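Local atomic coordinates of aminopeptidase C (Lactobacillus rhamnosus, PDB entry 4K7C), a protein that probably removes residues from the amino-terminal end of peptides, working as a cysteine peptidase of the papain-like C1 family. Residues 170-175 against 212-217; 109-114 against 182-187; 153-158 against 221-226; 70-75 against 101-106. All coordinates share one frame; numbering follows the deposited sequence. Where two conformers were deposited one is given.

How the contacts relate
All four contacts are buried and all four reach the second subunit, but they lie at different depths. Contact 4 is about 10 Å from the chain's centre (centre to centre) and joins the probable active-site helix 70-87 to helix 96-117; contacts 1, 2 and 3 lie 22 to 25 Å out. Helix 96-117 serves contacts 2 and 4, and helix 170-192 serves contacts 1 and 2. Chemistry changes along the way: contacts 1 and 3 are purely apolar across their segments, leucine and isoleucine in one, proline, valine and phenylalanine in the other, whereas contacts 2 and 4 each press an aspartate against an aromatic ring and balance it with a lysine.

Contact 1 (170-175 against 212-217); sequences NELNGL and YRILAY
Leu172 meets Ile214 and Leu215 in the apolar seam of a helical hairpin, formed by consecutive helices 170-192 and 197-219, whose two segments here run in roughly opposite directions. The backbones stand well apart, with CA of Leu172 8.2 Å from CA of Ile214, and methyl groups bridge the separation. Leu172 does the reaching. With CG anti to the backbone N (chi1 167°), its branch swings toward the other helix, and CD1 settles between two partners, 3.9 Å from CG2 of Ile214 and 4.0 Å from CD2 of Leu215. Its second methyl, CD2, is 4.1 Å from that same CD2 of Leu215, which thus touches both ends of the leucine fork. Leu172 and Leu215 approach at about a right angle, so that one branched end fits across the other. Ile214 contributes only its short branch, CG2, to this meeting. No hydrogen bond links the segments; leucine and isoleucine suit the seam because it is closed to water and asks only for shape. Polar residues look elsewhere: Asn173 hydrogen-bonds through OD1 to Gln136 and through ND2 to Asp138, while Arg213 donates from NE and NH1 to the carbonyl oxygens of Phe343 and Asn344 of the second subunit. CG of Arg213 also rests on one face of the Tyr217 ring, 3.8 Å above its plane. Helix 96-117 closes one flank of the seam, with Lys104 touching both Leu172 and Leu215, and the second subunit takes another, where its Phe343 packs on Leu175.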
loop_
_atom_site.group_PDB
_atom_site.type_symbol
_atom_site.label_atom_id
_atom_site.label_comp_id
_atom_site.label_asym_id
_atom_site.label_seq_id
_atom_site.Cartn_x
_atom_site.Cartn_y
_atom_site.Cartn_z
ATOM N N ASN A 170 -1.182 11.038 -23.174
ATOM C CA ASN A 170 -1.546 9.980 -24.142
ATOM C C ASN A 170 -2.884 10.181 -24.833
ATOM O O ASN A 170 -2.979 10.076 -26.053
ATOM C CB ASN A 170 -1.436 8.590 -23.509
ATOM C CG ASN A 170 0.019 8.141 -23.298
ATOM N N GLU A 171 -3.935 10.500 -24.086
ATOM C CA GLU A 171 -5.286 10.656 -24.667
ATOM C C GLU A 171 -5.366 11.906 -25.611
ATOM O O GLU A 171 -5.974 11.870 -26.708
ATOM C CB GLU A 171 -6.357 10.733 -23.581
ATOM C CG GLU A 171 -6.569 9.527 -22.603
ATOM C CD GLU A 171 -7.089 9.890 -21.068
ATOM O OE1 GLU A 171 -8.095 10.682 -20.807
ATOM O OE2 GLU A 171 -6.478 9.315 -20.055
ATOM N N LEU A 172 -4.703 12.973 -25.202
ATOM C CA LEU A 172 -4.629 14.171 -26.041
ATOM C C LEU A 172 -3.896 13.834 -27.348
ATOM O O LEU A 172 -4.364 14.204 -28.398
ATOM C CB LEU A 172 -3.984 15.351 -25.281
ATOM C CG LEU A 172 -3.545 16.579 -26.123
ATOM C CD1 LEU A 172 -4.776 17.147 -26.797
ATOM C CD2 LEU A 172 -2.805 17.554 -25.268
ATOM N N ASN A 173 -2.741 13.173 -27.293
ATOM C CA ASN A 173 -2.052 12.846 -28.547
ATOM C C ASN A 173 -2.918 11.931 -29.414
ATOM O O ASN A 173 -2.980 12.126 -30.645
ATOM C CB ASN A 173 -0.692 12.197 -28.323
ATOM C CG ASN A 173 0.301 13.205 -27.830
ATOM O OD1 ASN A 173 0.403 14.290 -28.399
ATOM N ND2 ASN A 173 0.979 12.906 -26.758
ATOM N N GLY A 174 -3.601 10.959 -28.786
ATOM C CA GLY A 174 -4.468 10.055 -29.575
ATOM C C GLY A 174 -5.558 10.798 -30.322
ATOM O O GLY A 174 -5.808 10.597 -31.514
ATOM N N LEU A 175 -6.244 11.710 -29.635
ATOM C CA LEU A 175 -7.382 12.440 -30.241
ATOM C C LEU A 175 -6.885 13.497 -31.207
ATOM O O LEU A 175 -7.430 13.604 -32.303
ATOM C CB LEU A 175 -8.251 13.137 -29.153
ATOM C CG LEU A 175 -9.476 13.907 -29.660
ATOM C CD1 LEU A 175 -10.420 12.952 -30.378
ATOM C CD2 LEU A 175 -10.127 14.654 -28.463
ATOM N N TYR A 212 -7.666 24.409 -31.627
ATOM C CA TYR A 212 -7.534 25.355 -30.554
ATOM C C TYR A 212 -8.420 24.957 -29.362
ATOM O O TYR A 212 -7.966 24.949 -28.188
ATOM C CB TYR A 212 -7.777 26.829 -31.049
ATOM C CG TYR A 212 -7.491 27.849 -29.967
ATOM C CD1 TYR A 212 -6.242 28.348 -29.784
ATOM C CD2 TYR A 212 -8.453 28.199 -29.027
ATOM C CE1 TYR A 212 -5.929 29.199 -28.758
ATOM C CE2 TYR A 212 -8.146 29.097 -27.993
ATOM C CZ TYR A 212 -6.880 29.580 -27.888
ATOM O OH TYR A 212 -6.576 30.429 -26.859
ATOM N N ARG A 213 -9.660 24.634 -29.633
ATOM C CA ARG A 213 -10.613 24.228 -28.629
ATOM C C ARG A 213 -10.245 22.906 -27.900
ATOM O O ARG A 213 -10.388 22.812 -26.693
ATOM C CB ARG A 213 -11.979 24.189 -29.233
ATOM C CG ARG A 213 -13.007 23.626 -28.280
ATOM C CD ARG A 213 -14.400 23.905 -28.742
ATOM N NE ARG A 213 -14.824 23.222 -29.930
ATOM C CZ ARG A 213 -14.955 23.860 -31.118
ATOM N NH1 ARG A 213 -15.454 23.227 -32.170
ATOM N NH2 ARG A 213 -14.532 25.147 -31.261
ATOM N N ILE A 214 -9.740 21.928 -28.644
ATOM C CA ILE A 214 -9.219 20.669 -28.033
ATOM C C ILE A 214 -8.087 20.940 -27.060
ATOM O O ILE A 214 -8.058 20.440 -25.953
ATOM C CB ILE A 214 -8.740 19.686 -29.163
ATOM C CG1 ILE A 214 -9.948 19.226 -29.967
ATOM C CG2 ILE A 214 -7.897 18.562 -28.560
ATOM C CD1 ILE A 214 -9.603 18.531 -31.279
ATOM N N LEU A 215 -7.183 21.848 -27.431
ATOM C CA LEU A 215 -6.106 22.229 -26.522
ATOM C C LEU A 215 -6.519 23.120 -25.354
ATOM O O LEU A 215 -6.031 22.977 -24.279
ATOM C CB LEU A 215 -4.997 22.855 -27.348
ATOM C CG LEU A 215 -4.401 21.909 -28.335
ATOM C CD1 LEU A 215 -3.528 22.661 -29.324
ATOM C CD2 LEU A 215 -3.515 20.826 -27.719
ATOM N N ALA A 216 -7.479 24.031 -25.569
ATOM C CA ALA A 216 -7.966 24.886 -24.488
ATOM C C ALA A 216 -8.682 24.009 -23.478
ATOM O O ALA A 216 -8.486 24.122 -22.228
ATOM C CB ALA A 216 -8.873 25.941 -25.079
ATOM N N TYR A 217 -9.465 23.069 -23.979
ATOM C CA TYR A 217 -10.174 22.164 -23.038
ATOM C C TYR A 217 -9.194 21.261 -22.250
ATOM O O TYR A 217 -9.411 20.991 -21.060
ATOM C CB TYR A 217 -11.137 21.265 -23.753
ATOM C CG TYR A 217 -12.467 21.880 -24.113
ATOM C CD1 TYR A 217 -12.675 23.267 -24.089
ATOM C CD2 TYR A 217 -13.477 21.094 -24.607
ATOM C CE1 TYR A 217 -13.900 23.851 -24.475
ATOM C CE2 TYR A 217 -14.704 21.656 -24.962
ATOM C CZ TYR A 217 -14.903 23.026 -24.933
ATOM O OH TYR A 217 -16.136 23.504 -25.285
#

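Contact 2 (109-114 against 182-187); sequences NYFYEN and KDAVTL
Tyr112 and Phe111 face Asp183, Ala184 and Leu187 where segments 109-114 and 182-187 of two helices run in broadly the same direction, crossing at -35° with axes 10.2 Å apart at closest approach. Tyr112 spans much of the gap. CG lies anti to its carbonyl carbon (chi1 -65°), and the ring crosses the Leu187 side chain at about a right angle, with CD1 of Leu187 3.6 Å from CD1 of Tyr112. Further out, CE1 of Tyr112 meets CB of Asp183 at 3.5 Å, and the hydroxyl OH lies 2.5 Å from OD2 of Asp183, with ring and carboxylate planes 54° apart. That hydroxyl is hydrogen-bonded to OD2 of Asp211, while OD2 of Asp183 forms a salt bridge to Lys179, which probably offsets the charge of Asp183 beside the hydroxyl. A phenylalanine in place of Tyr112 would probably leave Asp211 without its hydroxyl partner and set bare ring carbon against the buried Asp183 oxygen. Ala184 is small enough to admit the Phe111 ring, and CZ of Phe111 comes within 3.9 Å of CB of Ala184. Helix 126-133 covers Phe111 and Ala184 through Leu132, and helix 197-219 lies against Tyr112 and Asp183 through Met207.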
loop_
_atom_site.group_PDB
_atom_site.type_symbol
_atom_site.label_atom_id
_atom_site.label_comp_id
_atom_site.label_asym_id
_atom_site.label_seq_id
_atom_site.Cartn_x
_atom_site.Cartn_y
_atom_site.Cartn_z
ATOM N N ASN A 109 -0.831 23.243 -37.275
ATOM C CA ASN A 109 -0.617 24.060 -38.463
ATOM C C ASN A 109 0.570 23.608 -39.329
ATOM O O ASN A 109 0.438 23.516 -40.576
ATOM C CB ASN A 109 -0.375 25.506 -38.039
ATOM C CG ASN A 109 -0.385 26.458 -39.230
ATOM O OD1 ASN A 109 -1.414 26.511 -39.927
ATOM N ND2 ASN A 109 0.672 27.167 -39.437
ATOM N N TYR A 110 1.689 23.328 -38.666
ATOM C CA TYR A 110 2.839 22.719 -39.354
ATOM C C TYR A 110 2.492 21.472 -40.131
ATOM O O TYR A 110 2.817 21.389 -41.311
ATOM C CB TYR A 110 4.033 22.490 -38.389
ATOM C CG TYR A 110 5.375 22.528 -39.063
ATOM C CD1 TYR A 110 6.105 23.691 -39.078
ATOM C CD2 TYR A 110 5.932 21.421 -39.653
ATOM C CE1 TYR A 110 7.336 23.782 -39.654
ATOM C CE2 TYR A 110 7.186 21.512 -40.263
ATOM C CZ TYR A 110 7.860 22.700 -40.275
ATOM O OH TYR A 110 9.109 22.857 -40.836
ATOM N N PHE A 111 1.745 20.551 -39.505
ATOM C CA PHE A 111 1.286 19.344 -40.138
ATOM C C PHE A 111 0.400 19.648 -41.368
ATOM O O PHE A 111 0.579 19.056 -42.428
ATOM C CB PHE A 111 0.531 18.473 -39.117
ATOM C CG PHE A 111 -0.131 17.270 -39.727
ATOM C CD1 PHE A 111 0.569 16.088 -39.943
ATOM C CD2 PHE A 111 -1.478 17.308 -40.008
ATOM C CE1 PHE A 111 -0.098 14.996 -40.502
ATOM C CE2 PHE A 111 -2.133 16.273 -40.586
ATOM C CZ PHE A 111 -1.446 15.070 -40.827
ATOM N N TYR A 112 -0.542 20.566 -41.229
ATOM C CA TYR A 112 -1.441 20.872 -42.340
ATOM C C TYR A 112 -0.615 21.414 -43.517
ATOM O O TYR A 112 -0.921 21.124 -44.689
ATOM C CB TYR A 112 -2.481 21.870 -41.950
ATOM C CG TYR A 112 -3.455 21.431 -40.900
ATOM C CD1 TYR A 112 -3.943 20.119 -40.838
ATOM C CD2 TYR A 112 -3.956 22.345 -39.957
ATOM C CE1 TYR A 112 -4.908 19.721 -39.907
ATOM C CE2 TYR A 112 -4.919 21.969 -39.019
ATOM C CZ TYR A 112 -5.372 20.653 -38.939
ATOM O OH TYR A 112 -6.338 20.218 -38.009
ATOM N N GLU A 113 0.366 22.232 -43.229
ATOM C CA GLU A 113 1.171 22.842 -44.297
ATOM C C GLU A 113 2.007 21.744 -44.965
ATOM O O GLU A 113 2.230 21.758 -46.206
ATOM C CB GLU A 113 2.025 24.006 -43.770
ATOM C CG GLU A 113 1.194 25.256 -43.467
ATOM C CD GLU A 113 0.563 25.825 -44.731
ATOM O OE1 GLU A 113 1.297 25.786 -45.775
ATOM O OE2 GLU A 113 -0.611 26.276 -44.697
ATOM N N ASN A 114 2.477 20.793 -44.173
ATOM C CA ASN A 114 3.200 19.627 -44.749
ATOM C C ASN A 114 2.341 18.743 -45.617
ATOM O O ASN A 114 2.804 18.245 -46.680
ATOM C CB ASN A 114 3.941 18.826 -43.670
ATOM C CG ASN A 114 5.260 19.471 -43.288
ATOM O OD1 ASN A 114 5.844 20.204 -44.073
ATOM N ND2 ASN A 114 5.758 19.192 -42.069
ATOM N N LYS A 182 -7.758 12.980 -40.091
ATOM C CA LYS A 182 -9.032 13.188 -40.686
ATOM C C LYS A 182 -8.966 14.442 -41.539
ATOM O O LYS A 182 -9.487 14.477 -42.647
ATOM C CB LYS A 182 -10.100 13.389 -39.637
ATOM C CG LYS A 182 -11.433 13.761 -40.228
ATOM C CD LYS A 182 -12.500 13.917 -39.179
ATOM C CE LYS A 182 -13.869 14.057 -39.863
ATOM N NZ LYS A 182 -13.993 15.442 -40.224
ATOM N N ASP A 183 -8.403 15.479 -40.958
ATOM C CA ASP A 183 -8.218 16.745 -41.710
ATOM C C ASP A 183 -7.253 16.597 -42.919
ATOM O O ASP A 183 -7.426 17.281 -43.961
ATOM C CB ASP A 183 -7.737 17.834 -40.769
ATOM C CG ASP A 183 -8.796 18.322 -39.819
ATOM O OD1 ASP A 183 -10.020 18.103 -40.050
ATOM O OD2 ASP A 183 -8.372 18.980 -38.825
ATOM N N ALA A 184 -6.236 15.736 -42.824
ATOM C CA ALA A 184 -5.340 15.466 -43.944
ATOM C C ALA A 184 -6.122 14.886 -45.100
ATOM O O ALA A 184 -5.894 15.219 -46.253
ATOM C CB ALA A 184 -4.228 14.491 -43.542
ATOM N N VAL A 185 -7.093 14.026 -44.818
ATOM C CA VAL A 185 -7.961 13.519 -45.880
ATOM C C VAL A 185 -8.642 14.653 -46.670
ATOM O O VAL A 185 -8.636 14.691 -47.912
ATOM C CB VAL A 185 -9.089 12.618 -45.356
ATOM C CG1 VAL A 185 -9.877 12.070 -46.524
ATOM C CG2 VAL A 185 -8.564 11.411 -44.544
ATOM N N THR A 186 -9.203 15.590 -45.919
ATOM C CA THR A 186 -9.983 16.687 -46.456
ATOM C C THR A 186 -9.035 17.602 -47.254
ATOM O O THR A 186 -9.361 18.027 -48.377
ATOM C CB THR A 186 -10.614 17.505 -45.316
ATOM O OG1 THR A 186 -11.476 16.658 -44.523
ATOM C CG2 THR A 186 -11.393 18.640 -45.823
ATOM N N LEU A 187 -7.871 17.871 -46.711
ATOM C CA LEU A 187 -6.875 18.756 -47.365
ATOM C C LEU A 187 -6.355 18.177 -48.696
ATOM O O LEU A 187 -6.295 18.901 -49.768
ATOM C CB LEU A 187 -5.712 19.131 -46.461
ATOM C CG LEU A 187 -5.973 20.046 -45.240
ATOM C CD1 LEU A 187 -4.697 20.126 -44.396
ATOM C CD2 LEU A 187 -6.403 21.428 -45.655
#

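Contact 3 (153-158 against 221-226); sequences GIVPKS and NPPTKF
Next to Val155 and Pro156, which pack against Phe226, NZ of Lys157 is hydrogen-bonded to OE1 of Gln96, with long, weak ion pairs to Glu93 and Glu162. The contact joins two loops, one leaving helix 142-152 and the other leading from helix 197-219 into the beta hairpin of strands 226-231 and 237-243. Gly153, just after helix 142-152, has a positive phi of 66°, a conformation that favours glycine. Backbone hydrogen bonds hold two of the contact residues in place, Val155 with Ser95 and Phe226 with Leu243; their side chains meet through apolar atoms alone. The phenylalanine takes the crowded rotamer, CG between its backbone N and carbonyl carbon (chi1 55°), which turns the ring toward the other loop. Pro156 suits its place because its stiff ring offers a hydrocarbon corner with little freedom to lose: CD of Pro156 lies 3.7 Å from CE2 of Phe226, and Phe248 of helix 245-253 touches both residues. Pro223 adds a second rigid surface, also packed on Tyr98 of helix 96-117. The branched Val155 turns CG1 to both partners, 3.6 Å from CE1 of Phe226 and 4.0 Å from CG of Pro223.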
loop_
_atom_site.group_PDB
_atom_site.type_symbol
_atom_site.label_atom_id
_atom_site.label_comp_id
_atom_site.label_asym_id
_atom_site.label_seq_id
_atom_site.Cartn_x
_atom_site.Cartn_y
_atom_site.Cartn_z
ATOM N N GLY A 153 6.610 33.977 -25.667
ATOM C CA GLY A 153 7.227 34.213 -24.372
ATOM C C GLY A 153 7.074 33.079 -23.405
ATOM O O GLY A 153 7.097 31.935 -23.834
ATOM N N ILE A 154 7.008 33.378 -22.135
ATOM C CA ILE A 154 6.933 32.342 -21.118
ATOM C C ILE A 154 6.256 32.951 -19.900
ATOM O O ILE A 154 6.184 34.181 -19.728
ATOM C CB ILE A 154 8.347 31.698 -20.819
ATOM C CG1 ILE A 154 8.234 30.297 -20.127
ATOM C CG2 ILE A 154 9.269 32.622 -20.014
ATOM C CD1 ILE A 154 7.347 29.282 -20.844
ATOM N N VAL A 155 5.771 32.083 -19.034
ATOM C CA VAL A 155 5.159 32.445 -17.774
ATOM C C VAL A 155 5.649 31.556 -16.599
ATOM O O VAL A 155 6.078 30.407 -16.826
ATOM C CB VAL A 155 3.611 32.431 -17.854
ATOM C CG1 VAL A 155 3.125 33.319 -18.982
ATOM C CG2 VAL A 155 3.029 31.027 -17.970
ATOM N N PRO A 156 5.560 32.076 -15.378
ATOM C CA PRO A 156 5.726 31.225 -14.200
ATOM C C PRO A 156 4.783 30.031 -14.254
ATOM O O PRO A 156 3.664 30.085 -14.698
ATOM C CB PRO A 156 5.318 32.139 -13.066
ATOM C CG PRO A 156 5.607 33.515 -13.566
ATOM C CD PRO A 156 5.079 33.424 -14.959
ATOM N N LYS A 157 5.242 28.938 -13.681
ATOM C CA LYS A 157 4.428 27.763 -13.515
ATOM C C LYS A 157 3.097 28.027 -12.812
ATOM O O LYS A 157 2.062 27.551 -13.243
ATOM C CB LYS A 157 5.262 26.638 -12.822
ATOM C CG LYS A 157 4.544 25.260 -12.946
ATOM C CD LYS A 157 5.188 24.247 -12.040
ATOM C CE LYS A 157 4.563 22.912 -12.156
ATOM N NZ LYS A 157 4.704 22.540 -13.606
ATOM N N SER A 158 3.099 28.806 -11.749
ATOM C CA SER A 158 1.875 29.153 -11.034
ATOM C C SER A 158 0.842 29.830 -11.880
ATOM O O SER A 158 -0.296 29.788 -11.548
ATOM C CB SER A 158 2.168 30.061 -9.823
ATOM O OG SER A 158 2.699 31.303 -10.249
ATOM N N ASN A 221 -6.556 27.902 -20.968
ATOM C CA ASN A 221 -6.378 29.081 -21.788
ATOM C C ASN A 221 -5.008 29.668 -21.539
ATOM O O ASN A 221 -4.619 29.982 -20.391
ATOM C CB ASN A 221 -7.363 30.140 -21.400
ATOM C CG ASN A 221 -8.803 29.748 -21.584
ATOM O OD1 ASN A 221 -9.222 29.109 -22.579
ATOM N ND2 ASN A 221 -9.548 30.005 -20.544
ATOM N N PRO A 222 -4.263 29.888 -22.595
ATOM C CA PRO A 222 -2.975 30.572 -22.373
ATOM C C PRO A 222 -3.141 31.968 -21.885
ATOM O O PRO A 222 -3.977 32.745 -22.429
ATOM C CB PRO A 222 -2.350 30.585 -23.756
ATOM C CG PRO A 222 -3.105 29.624 -24.544
ATOM C CD PRO A 222 -4.520 29.632 -24.025
ATOM N N PRO A 223 -2.412 32.324 -20.857
ATOM C CA PRO A 223 -2.528 33.657 -20.328
ATOM C C PRO A 223 -1.976 34.752 -21.298
ATOM O O PRO A 223 -1.104 34.500 -22.075
ATOM C CB PRO A 223 -1.654 33.617 -19.084
ATOM C CG PRO A 223 -0.804 32.409 -19.238
ATOM C CD PRO A 223 -1.557 31.450 -20.044
ATOM N N THR A 224 -2.537 35.949 -21.222
ATOM C CA THR A 224 -2.058 37.081 -21.969
ATOM C C THR A 224 -1.533 38.256 -21.074
ATOM O O THR A 224 -0.716 39.070 -21.496
ATOM C CB THR A 224 -3.198 37.642 -22.864
ATOM O OG1 THR A 224 -4.371 37.878 -22.066
ATOM C CG2 THR A 224 -3.531 36.650 -24.015
ATOM N N LYS A 225 -1.994 38.338 -19.863
ATOM C CA LYS A 225 -1.637 39.412 -18.947
ATOM C C LYS A 225 -1.741 38.905 -17.512
ATOM O O LYS A 225 -2.777 38.304 -17.137
ATOM C CB LYS A 225 -2.625 40.543 -19.153
ATOM C CG LYS A 225 -2.415 41.702 -18.212
ATOM C CD LYS A 225 -3.206 42.912 -18.659
ATOM C CE LYS A 225 -4.275 43.244 -17.644
ATOM N NZ LYS A 225 -4.882 44.532 -18.055
ATOM N N PHE A 226 -0.718 39.115 -16.684
ATOM C CA PHE A 226 -0.840 38.648 -15.282
ATOM C C PHE A 226 0.042 39.474 -14.359
ATOM O O PHE A 226 1.030 40.120 -14.798
ATOM C CB PHE A 226 -0.397 37.181 -15.208
ATOM C CG PHE A 226 1.014 36.946 -15.755
ATOM C CD1 PHE A 226 1.230 36.800 -17.109
ATOM C CD2 PHE A 226 2.052 36.913 -14.941
ATOM C CE1 PHE A 226 2.520 36.620 -17.624
ATOM C CE2 PHE A 226 3.344 36.699 -15.396
ATOM C CZ PHE A 226 3.593 36.554 -16.766
#

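Contact 4 (70-75 against 101-106); sequences CWMFAA and FWDKFE
Asp103 faces the rim of the Trp71 indole with both carboxylate oxygens, OD2 lying 3.4 Å from CZ2 and OD1 3.4 Å from CH2. Its CG sits in the plane of the ring at that edge, and the carboxylate is turned 69° from the indole; an aromatic rim, slightly positive at its C-H groups, is a fitting neighbour for an anion. Met72, present as selenomethionine in this derivative, stretches its chain out and sets CE 3.6 Å from OD2 of Asp103, while its CG lies 3.6 Å above the Trp71 plane, toward the rim. Residues outside the two segments hold these groups in place. Lys107 forms a salt bridge to OD2 of Asp103, Asn284 ND2 hydrogen-bonds to OD1, and NE1 of Trp71 is hydrogen-bonded to the carbonyl oxygen of Asp138. With a leucine in place of Asp103, Lys107 would probably lose its countercharge and Asn284 its acceptor inside the fold. Preceding the tryptophan is Cys70, probably the papain-type nucleophile, which touches His364. Helix 70-87 thus has strand 364-374 against Cys70 and Ala74 and helix 96-117 beside Trp71 and Met72. Helix 142-152 packs on both helices, on Trp71 through Met144 and on Asp103 through Leu148.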
loop_
_atom_site.group_PDB
_atom_site.type_symbol
_atom_site.label_atom_id
_atom_site.label_comp_id
_atom_site.label_asym_id
_atom_site.label_seq_id
_atom_site.Cartn_x
_atom_site.Cartn_y
_atom_site.Cartn_z
ATOM N N CYS A 70 10.505 16.282 -22.388
ATOM C CA CYS A 70 11.853 16.460 -21.807
ATOM C C CYS A 70 12.545 17.712 -22.376
ATOM O O CYS A 70 12.991 18.544 -21.614
ATOM C CB CYS A 70 12.686 15.213 -22.035
ATOM S SG CYS A 70 12.920 15.001 -23.776
ATOM N N TRP A 71 12.467 17.899 -23.698
ATOM C CA TRP A 71 13.137 19.017 -24.399
ATOM C C TRP A 71 12.726 20.380 -23.837
ATOM O O TRP A 71 13.554 21.229 -23.639
ATOM C CB TRP A 71 12.864 18.950 -25.885
ATOM C CG TRP A 71 11.396 19.086 -26.310
ATOM C CD1 TRP A 71 10.335 18.259 -25.991
ATOM C CD2 TRP A 71 10.858 20.095 -27.171
ATOM N NE1 TRP A 71 9.193 18.711 -26.566
ATOM C CE2 TRP A 71 9.489 19.805 -27.343
ATOM C CE3 TRP A 71 11.398 21.197 -27.812
ATOM C CZ2 TRP A 71 8.668 20.579 -28.147
ATOM C CZ3 TRP A 71 10.572 21.958 -28.642
ATOM C CH2 TRP A 71 9.253 21.649 -28.798
HETATM N N MSE A 72 11.439 20.512 -23.513
HETATM C CA MSE A 72 10.889 21.732 -22.906
HETATM C C MSE A 72 11.316 21.926 -21.467
HETATM O O MSE A 72 11.735 22.979 -21.061
HETATM C CB MSE A 72 9.357 21.732 -22.900
HETATM C CG MSE A 72 8.700 21.465 -24.178
HETATM SE SE MSE A 72 6.765 21.499 -23.817
HETATM C CE MSE A 72 6.553 21.133 -25.698
ATOM N N PHE A 73 11.217 20.858 -20.683
ATOM C CA PHE A 73 11.651 20.869 -19.292
ATOM C C PHE A 73 13.111 21.245 -19.212
ATOM O O PHE A 73 13.492 22.114 -18.391
ATOM C CB PHE A 73 11.370 19.513 -18.572
ATOM C CG PHE A 73 9.956 19.416 -18.053
ATOM C CD1 PHE A 73 9.696 19.515 -16.690
ATOM C CD2 PHE A 73 8.925 19.258 -18.896
ATOM C CE1 PHE A 73 8.420 19.457 -16.203
ATOM C CE2 PHE A 73 7.613 19.194 -18.440
ATOM C CZ PHE A 73 7.362 19.344 -17.082
ATOM N N ALA A 74 13.920 20.636 -20.085
ATOM C CA ALA A 74 15.350 20.910 -20.072
ATOM C C ALA A 74 15.675 22.354 -20.489
ATOM O O ALA A 74 16.449 23.056 -19.836
ATOM C CB ALA A 74 16.090 19.932 -20.928
ATOM N N ALA A 75 15.043 22.824 -21.512
ATOM C CA ALA A 75 15.274 24.234 -21.933
ATOM C C ALA A 75 14.829 25.152 -20.819
ATOM O O ALA A 75 15.557 26.097 -20.447
ATOM C CB ALA A 75 14.560 24.560 -23.196
ATOM N N PHE A 101 1.209 23.874 -24.777
ATOM C CA PHE A 101 0.051 24.373 -25.523
ATOM C C PHE A 101 0.421 24.884 -26.955
ATOM O O PHE A 101 -0.138 24.445 -27.927
ATOM C CB PHE A 101 -0.704 25.453 -24.669
ATOM C CG PHE A 101 -1.987 25.982 -25.352
ATOM C CD1 PHE A 101 -3.254 25.601 -24.966
ATOM C CD2 PHE A 101 -1.869 26.845 -26.427
ATOM C CE1 PHE A 101 -4.375 26.121 -25.615
ATOM C CE2 PHE A 101 -2.975 27.326 -27.090
ATOM C CZ PHE A 101 -4.221 26.923 -26.726
ATOM N N TRP A 102 1.354 25.849 -27.014
ATOM C CA TRP A 102 1.750 26.526 -28.233
ATOM C C TRP A 102 2.488 25.577 -29.166
ATOM O O TRP A 102 2.260 25.591 -30.372
ATOM C CB TRP A 102 2.571 27.727 -27.900
ATOM C CG TRP A 102 1.758 28.790 -27.226
ATOM C CD1 TRP A 102 1.981 29.366 -26.008
ATOM C CD2 TRP A 102 0.584 29.417 -27.752
ATOM N NE1 TRP A 102 1.017 30.319 -25.758
ATOM C CE2 TRP A 102 0.155 30.364 -26.808
ATOM C CE3 TRP A 102 -0.135 29.278 -28.924
ATOM C CZ2 TRP A 102 -1.003 31.207 -27.015
ATOM C CZ3 TRP A 102 -1.292 30.065 -29.128
ATOM C CH2 TRP A 102 -1.721 31.003 -28.178
ATOM N N ASP A 103 3.238 24.643 -28.596
ATOM C CA ASP A 103 3.883 23.633 -29.384
ATOM C C ASP A 103 2.863 22.766 -30.157
ATOM O O ASP A 103 2.906 22.569 -31.420
ATOM C CB ASP A 103 4.801 22.754 -28.530
ATOM C CG ASP A 103 5.556 21.750 -29.362
ATOM O OD1 ASP A 103 6.276 22.193 -30.292
ATOM O OD2 ASP A 103 5.431 20.481 -29.070
ATOM N N LYS A 104 1.916 22.176 -29.468
ATOM C CA LYS A 104 0.843 21.423 -30.092
ATOM C C LYS A 104 0.022 22.167 -31.103
ATOM O O LYS A 104 -0.354 21.659 -32.121
ATOM C CB LYS A 104 -0.089 20.866 -29.015
ATOM C CG LYS A 104 0.480 19.798 -28.115
ATOM C CD LYS A 104 -0.230 18.495 -28.285
ATOM C CE LYS A 104 0.408 17.277 -27.572
ATOM N NZ LYS A 104 1.767 16.897 -28.017
ATOM N N PHE A 105 -0.328 23.409 -30.780
ATOM C CA PHE A 105 -1.120 24.170 -31.697
ATOM C C PHE A 105 -0.316 24.513 -32.974
ATOM O O PHE A 105 -0.819 24.326 -34.088
ATOM C CB PHE A 105 -1.667 25.410 -31.009
ATOM C CG PHE A 105 -2.724 26.098 -31.825
ATOM C CD1 PHE A 105 -3.831 25.380 -32.282
ATOM C CD2 PHE A 105 -2.627 27.436 -32.102
ATOM C CE1 PHE A 105 -4.783 25.949 -33.078
ATOM C CE2 PHE A 105 -3.644 28.017 -32.891
ATOM C CZ PHE A 105 -4.728 27.282 -33.326
ATOM N N GLU A 106 0.919 24.951 -32.807
ATOM C CA GLU A 106 1.817 25.299 -33.956
ATOM C C GLU A 106 2.096 24.046 -34.734
ATOM O O GLU A 106 1.981 24.045 -35.936
ATOM C CB GLU A 106 3.105 25.942 -33.478
ATOM C CG GLU A 106 2.886 27.371 -32.983
ATOM C CD GLU A 106 2.723 28.436 -34.121
ATOM O OE1 GLU A 106 2.922 28.160 -35.342
ATOM O OE2 GLU A 106 2.355 29.595 -33.736
#